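Local atomic coordinates of aminotransferase, class III (Deinococcus radiodurans, PDB entry 3I4J), a protein that probably binds pyridoxal phosphate and transfers amino groups between substrates. Residues Val106-Val114 and Arg148-Arg156. The protein carries 1 engineered substitution. Sequence-based numbering, arbitrary orientation.
Sequences VKLARQYHV and RELYTPLMR
In the large pyridoxal-phosphate domain, R110 on helix 98-115 pins down the loop 148-156, which lies between strands 123-127 and 162-163. Its guanidinium meets the carbonyl oxygen of L150 side-on and in plane. R110 NE donates to L150 O at 2.8 Å (N-H...O 156°), nearly in line with the C=O bond. R110 NH2 reaches the same L150 O at 3.0 Å, in a more bent bond (N-H...O 138°). P153 CG lies over one face of the guanidinium, offset toward its rim, 3.5 Å from R110 NH2. V114 CG2 covers the opposite face. R110 NH1 hydrogen-bonds to P119 O and R121 O, so the flat group is fixed in position and rotation. With alanine in place of R110, L150 O would probably lose both donors and a gap would open beside P153 and Y151.

Y151 CG stands anti to the carbonyl carbon (chi1 -62°), and this brings the ring up against the helix side chains. R110 CG touches Y151 CD1 at 3.5 Å. Y151 OH comes to rest against K107 CE and Q111 CB, 3.2 Å from each. K107 NZ turns to F290 O, and Q111 NE2 to E115. L154 adds apolar contacts: its CD1 meets R110 CD at 3.8 Å, and its CD2 meets V106 CG1 at 3.9 Å. V114 CG1 and L150 CD1 touch more loosely.

The loop packs on one side of helix 98-115. A109 and H113 pack on strands 191-196 and 227-231 of the mixed central sheet. Y112 meets strand 227-231 and, with L108 and Q111, helix 277-284.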
ATOM      1  N   VAL C 106      13.080   0.279   9.385  1.00 18.70           N
ATOM      2  CA  VAL C 106      13.524   1.213  10.411  1.00 20.21           C
ATOM      3  C   VAL C 106      12.997   0.782  11.776  1.00 19.42           C
ATOM      4  O   VAL C 106      13.731   0.769  12.766  1.00 19.39           O
ATOM      5  CB  VAL C 106      13.024   2.644  10.089  1.00 18.74           C
ATOM      6  CG1 VAL C 106      13.284   3.574  11.256  1.00 20.03           C
ATOM      7  CG2 VAL C 106      13.726   3.159   8.841  1.00 20.69           C
ATOM      8  N   LYS C 107      11.720   0.419  11.823  1.00 20.41           N
ATOM      9  CA  LYS C 107      11.091  -0.012  13.065  1.00 19.84           C
ATOM     10  C   LYS C 107      11.839  -1.229  13.616  1.00 20.02           C
ATOM     11  O   LYS C 107      12.141  -1.296  14.812  1.00 19.28           O
ATOM     12  CB  LYS C 107       9.620  -0.362  12.799  1.00 22.05           C
ATOM     13  CG  LYS C 107       8.757  -0.548  14.045  1.00 25.24           C
ATOM     14  CD  LYS C 107       8.983  -1.893  14.712  1.00 30.96           C
ATOM     15  CE  LYS C 107       8.039  -2.088  15.892  1.00 33.14           C
ATOM     16  NZ  LYS C 107       6.611  -2.091  15.468  1.00 38.33           N
ATOM     17  N   LEU C 108      12.142  -2.173  12.727  1.00 19.64           N
ATOM     18  CA  LEU C 108      12.851  -3.399  13.087  1.00 21.29           C
ATOM     19  C   LEU C 108      14.257  -3.123  13.630  1.00 20.30           C
ATOM     20  O   LEU C 108      14.679  -3.733  14.613  1.00 19.22           O
ATOM     21  CB  LEU C 108      12.942  -4.322  11.869  1.00 22.43           C
ATOM     22  CG  LEU C 108      13.652  -5.665  12.054  1.00 23.77           C
ATOM     23  CD1 LEU C 108      13.006  -6.452  13.189  1.00 22.75           C
ATOM     24  CD2 LEU C 108      13.578  -6.450  10.746  1.00 26.96           C
ATOM     25  N   ALA C 109      14.981  -2.216  12.982  1.00 20.36           N
ATOM     26  CA  ALA C 109      16.330  -1.875  13.422  1.00 20.30           C
ATOM     27  C   ALA C 109      16.277  -1.321  14.839  1.00 21.60           C
ATOM     28  O   ALA C 109      17.101  -1.672  15.682  1.00 22.10           O
ATOM     29  CB  ALA C 109      16.956  -0.856  12.480  1.00 20.35           C
ATOM     30  N   ARG C 110      15.301  -0.455  15.101  1.00 19.42           N
ATOM     31  CA  ARG C 110      15.143   0.133  16.426  1.00 20.09           C
ATOM     32  C   ARG C 110      14.755  -0.936  17.445  1.00 20.68           C
ATOM     33  O   ARG C 110      15.372  -1.037  18.507  1.00 21.12           O
ATOM     34  CB  ARG C 110      14.086   1.246  16.386  1.00 19.88           C
ATOM     35  CG  ARG C 110      13.629   1.776  17.753  1.00 20.16           C
ATOM     36  CD  ARG C 110      14.758   2.364  18.595  1.00 21.55           C
ATOM     37  NE  ARG C 110      14.262   2.854  19.886  1.00 23.21           N
ATOM     38  CZ  ARG C 110      15.043   3.201  20.908  1.00 25.10           C
ATOM     39  NH1 ARG C 110      16.362   3.117  20.800  1.00 24.82           N
ATOM     40  NH2 ARG C 110      14.506   3.628  22.045  1.00 25.91           N
ATOM     41  N   GLN C 111      13.747  -1.741  17.124  1.00 20.24           N
ATOM     42  CA  GLN C 111      13.315  -2.790  18.045  1.00 23.42           C
ATOM     43  C   GLN C 111      14.432  -3.776  18.375  1.00 22.92           C
ATOM     44  O   GLN C 111      14.552  -4.229  19.510  1.00 23.24           O
ATOM     45  CB  GLN C 111      12.126  -3.569  17.479  1.00 25.84           C
ATOM     46  CG  GLN C 111      11.615  -4.621  18.458  1.00 26.93           C
ATOM     47  CD  GLN C 111      10.333  -5.285  18.009  1.00 29.69           C
ATOM     48  OE1 GLN C 111       9.741  -4.904  16.998  1.00 30.68           O
ATOM     49  NE2 GLN C 111       9.891  -6.284  18.767  1.00 30.51           N
ATOM     50  N   TYR C 112      15.238  -4.112  17.376  1.00 22.13           N
ATOM     51  CA  TYR C 112      16.345  -5.045  17.564  1.00 22.27           C
ATOM     52  C   TYR C 112      17.224  -4.645  18.754  1.00 23.40           C
ATOM     53  O   TYR C 112      17.509  -5.461  19.631  1.00 24.76           O
ATOM     54  CB  TYR C 112      17.191  -5.099  16.290  1.00 22.49           C
ATOM     55  CG  TYR C 112      18.448  -5.938  16.393  1.00 21.49           C
ATOM     56  CD1 TYR C 112      18.388  -7.330  16.343  1.00 24.01           C
ATOM     57  CD2 TYR C 112      19.700  -5.334  16.526  1.00 23.76           C
ATOM     58  CE1 TYR C 112      19.550  -8.107  16.422  1.00 26.32           C
ATOM     59  CE2 TYR C 112      20.867  -6.098  16.606  1.00 24.88           C
ATOM     60  CZ  TYR C 112      20.782  -7.482  16.552  1.00 26.55           C
ATOM     61  OH  TYR C 112      21.928  -8.245  16.616  1.00 30.08           O
ATOM     62  N   HIS C 113      17.649  -3.388  18.783  1.00 22.08           N
ATOM     63  CA  HIS C 113      18.504  -2.913  19.865  1.00 23.48           C
ATOM     64  C   HIS C 113      17.786  -2.796  21.201  1.00 24.26           C
ATOM     65  O   HIS C 113      18.382  -3.024  22.256  1.00 23.89           O
ATOM     66  CB  HIS C 113      19.141  -1.587  19.460  1.00 22.47           C
ATOM     67  CG  HIS C 113      20.098  -1.730  18.320  1.00 23.37           C
ATOM     68  ND1 HIS C 113      19.969  -1.028  17.142  1.00 24.45           N
ATOM     69  CD2 HIS C 113      21.155  -2.561  18.151  1.00 21.48           C
ATOM     70  CE1 HIS C 113      20.904  -1.421  16.296  1.00 21.96           C
ATOM     71  NE2 HIS C 113      21.636  -2.351  16.883  1.00 25.78           N
ATOM     72  N   VAL C 114      16.506  -2.446  21.160  1.00 22.59           N
ATOM     73  CA  VAL C 114      15.726  -2.330  22.385  1.00 24.34           C
ATOM     74  C   VAL C 114      15.568  -3.703  23.042  1.00 24.13           C
ATOM     75  O   VAL C 114      15.670  -3.833  24.267  1.00 25.08           O
ATOM     76  CB  VAL C 114      14.328  -1.732  22.100  1.00 23.25           C
ATOM     77  CG1 VAL C 114      13.419  -1.929  23.310  1.00 26.46           C
ATOM     78  CG2 VAL C 114      14.458  -0.245  21.783  1.00 24.22           C
ATOM     79  N   ARG C 148       4.737   2.658  22.240  1.00 37.78           N
ATOM     80  CA  ARG C 148       5.069   3.877  21.510  1.00 37.74           C
ATOM     81  C   ARG C 148       6.286   4.601  22.076  1.00 36.51           C
ATOM     82  O   ARG C 148       7.137   5.082  21.324  1.00 35.22           O
ATOM     83  CB  ARG C 148       3.882   4.843  21.514  1.00 40.05           C
ATOM     84  CG  ARG C 148       2.753   4.479  20.574  1.00 44.05           C
ATOM     85  CD  ARG C 148       1.637   5.507  20.667  1.00 46.66           C
ATOM     86  NE  ARG C 148       0.581   5.272  19.687  1.00 51.26           N
ATOM     87  CZ  ARG C 148      -0.549   5.969  19.626  1.00 52.17           C
ATOM     88  NH1 ARG C 148      -0.775   6.949  20.492  1.00 51.96           N
ATOM     89  NH2 ARG C 148      -1.455   5.687  18.699  1.00 53.40           N
ATOM     90  N   GLU C 149       6.359   4.685  23.402  1.00 36.22           N
ATOM     91  CA  GLU C 149       7.460   5.372  24.072  1.00 36.99           C
ATOM     92  C   GLU C 149       8.829   4.815  23.701  1.00 36.24           C
ATOM     93  O   GLU C 149       9.851   5.466  23.924  1.00 37.38           O
ATOM     94  CB  GLU C 149       7.270   5.320  25.595  1.00 38.60           C
ATOM     95  CG  GLU C 149       7.153   3.917  26.187  1.00 42.44           C
ATOM     96  CD  GLU C 149       5.975   3.133  25.629  1.00 45.12           C
ATOM     97  OE1 GLU C 149       4.841   3.662  25.638  1.00 44.61           O
ATOM     98  OE2 GLU C 149       6.182   1.983  25.183  1.00 48.61           O
ATOM     99  N   LEU C 150       8.850   3.615  23.131  1.00 35.08           N
ATOM    100  CA  LEU C 150      10.105   2.984  22.735  1.00 34.35           C
ATOM    101  C   LEU C 150      10.554   3.426  21.343  1.00 33.41           C
ATOM    102  O   LEU C 150      11.699   3.194  20.954  1.00 33.37           O
ATOM    103  CB  LEU C 150       9.958   1.461  22.746  1.00 34.87           C
ATOM    104  CG  LEU C 150       9.608   0.794  24.079  1.00 36.71           C
ATOM    105  CD1 LEU C 150       9.456  -0.708  23.868  1.00 35.83           C
ATOM    106  CD2 LEU C 150      10.701   1.084  25.104  1.00 37.70           C
ATOM    107  N   TYR C 151       9.659   4.074  20.605  1.00 31.41           N
ATOM    108  CA  TYR C 151       9.963   4.509  19.245  1.00 29.60           C
ATOM    109  C   TYR C 151       9.949   6.019  19.015  1.00 29.12           C
ATOM    110  O   TYR C 151      10.314   6.498  17.943  1.00 27.53           O
ATOM    111  CB  TYR C 151       8.999   3.812  18.288  1.00 30.96           C
ATOM    112  CG  TYR C 151       9.158   2.310  18.331  1.00 31.03           C
ATOM    113  CD1 TYR C 151      10.100   1.668  17.531  1.00 32.33           C
ATOM    114  CD2 TYR C 151       8.408   1.534  19.218  1.00 32.22           C
ATOM    115  CE1 TYR C 151      10.299   0.289  17.611  1.00 31.37           C
ATOM    116  CE2 TYR C 151       8.599   0.150  19.310  1.00 32.05           C
ATOM    117  CZ  TYR C 151       9.546  -0.464  18.505  1.00 33.89           C
ATOM    118  OH  TYR C 151       9.741  -1.828  18.590  1.00 33.17           O
ATOM    119  N   THR C 152       9.539   6.773  20.028  1.00 26.81           N
ATOM    120  CA  THR C 152       9.500   8.224  19.911  1.00 27.45           C
ATOM    121  C   THR C 152      10.868   8.868  19.627  1.00 26.25           C
ATOM    122  O   THR C 152      10.938   9.961  19.073  1.00 25.72           O
ATOM    123  CB  THR C 152       8.935   8.852  21.189  1.00 29.07           C
ATOM    124  OG1 THR C 152       9.055  10.279  21.117  1.00 36.07           O
ATOM    125  CG2 THR C 152       9.692   8.347  22.383  1.00 24.79           C
ATOM    126  N   PRO C 153      11.975   8.214  20.021  1.00 26.62           N
ATOM    127  CA  PRO C 153      13.252   8.869  19.724  1.00 27.40           C
ATOM    128  C   PRO C 153      13.515   9.036  18.226  1.00 26.65           C
ATOM    129  O   PRO C 153      14.318   9.877  17.826  1.00 26.05           O
ATOM    130  CB  PRO C 153      14.277   7.965  20.414  1.00 28.56           C
ATOM    131  CG  PRO C 153      13.592   6.629  20.456  1.00 31.81           C
ATOM    132  CD  PRO C 153      12.184   6.993  20.818  1.00 26.81           C
ATOM    133  N   LEU C 154      12.832   8.241  17.406  1.00 26.32           N
ATOM    134  CA  LEU C 154      12.986   8.323  15.955  1.00 27.46           C
ATOM    135  C   LEU C 154      12.370   9.612  15.411  1.00 27.16           C
ATOM    136  O   LEU C 154      12.623  10.000  14.266  1.00 27.44           O
ATOM    137  CB  LEU C 154      12.331   7.109  15.284  1.00 29.48           C
ATOM    138  CG  LEU C 154      13.101   5.781  15.259  1.00 30.63           C
ATOM    139  CD1 LEU C 154      13.747   5.499  16.608  1.00 34.51           C
ATOM    140  CD2 LEU C 154      12.147   4.663  14.877  1.00 29.86           C
ATOM    141  N   MET C 155      11.566  10.277  16.240  1.00 26.30           N
ATOM    142  CA  MET C 155      10.909  11.521  15.847  1.00 26.47           C
ATOM    143  C   MET C 155      11.845  12.714  16.001  1.00 26.74           C
ATOM    144  O   MET C 155      11.576  13.788  15.470  1.00 26.31           O
ATOM    145  CB  MET C 155       9.663  11.775  16.711  1.00 26.41           C
ATOM    146  CG  MET C 155       8.577  10.707  16.656  1.00 29.22           C
ATOM    147  SD  MET C 155       7.164  11.118  17.755  1.00 25.77           S
ATOM    148  CE  MET C 155       6.092  11.936  16.611  1.00 34.08           C
ATOM    149  N   ARG C 156      12.932  12.534  16.742  1.00 27.69           N
ATOM    150  CA  ARG C 156      13.875  13.624  16.961  1.00 28.62           C
ATOM    151  C   ARG C 156      14.762  13.882  15.751  1.00 28.81           C
ATOM    152  O   ARG C 156      15.231  12.951  15.105  1.00 27.30           O
ATOM    153  CB  ARG C 156      14.759  13.337  18.174  1.00 30.74           C
ATOM    154  CG  ARG C 156      14.003  13.207  19.489  1.00 34.51           C
ATOM    155  CD  ARG C 156      14.919  13.531  20.661  1.00 40.19           C
ATOM    156  NE  ARG C 156      15.979  12.545  20.840  1.00 42.05           N
ATOM    157  CZ  ARG C 156      15.835  11.404  21.508  1.00 43.40           C
ATOM    158  NH1 ARG C 156      14.672  11.102  22.065  1.00 44.32           N
ATOM    159  NH2 ARG C 156      16.860  10.568  21.627  1.00 43.45           N
TER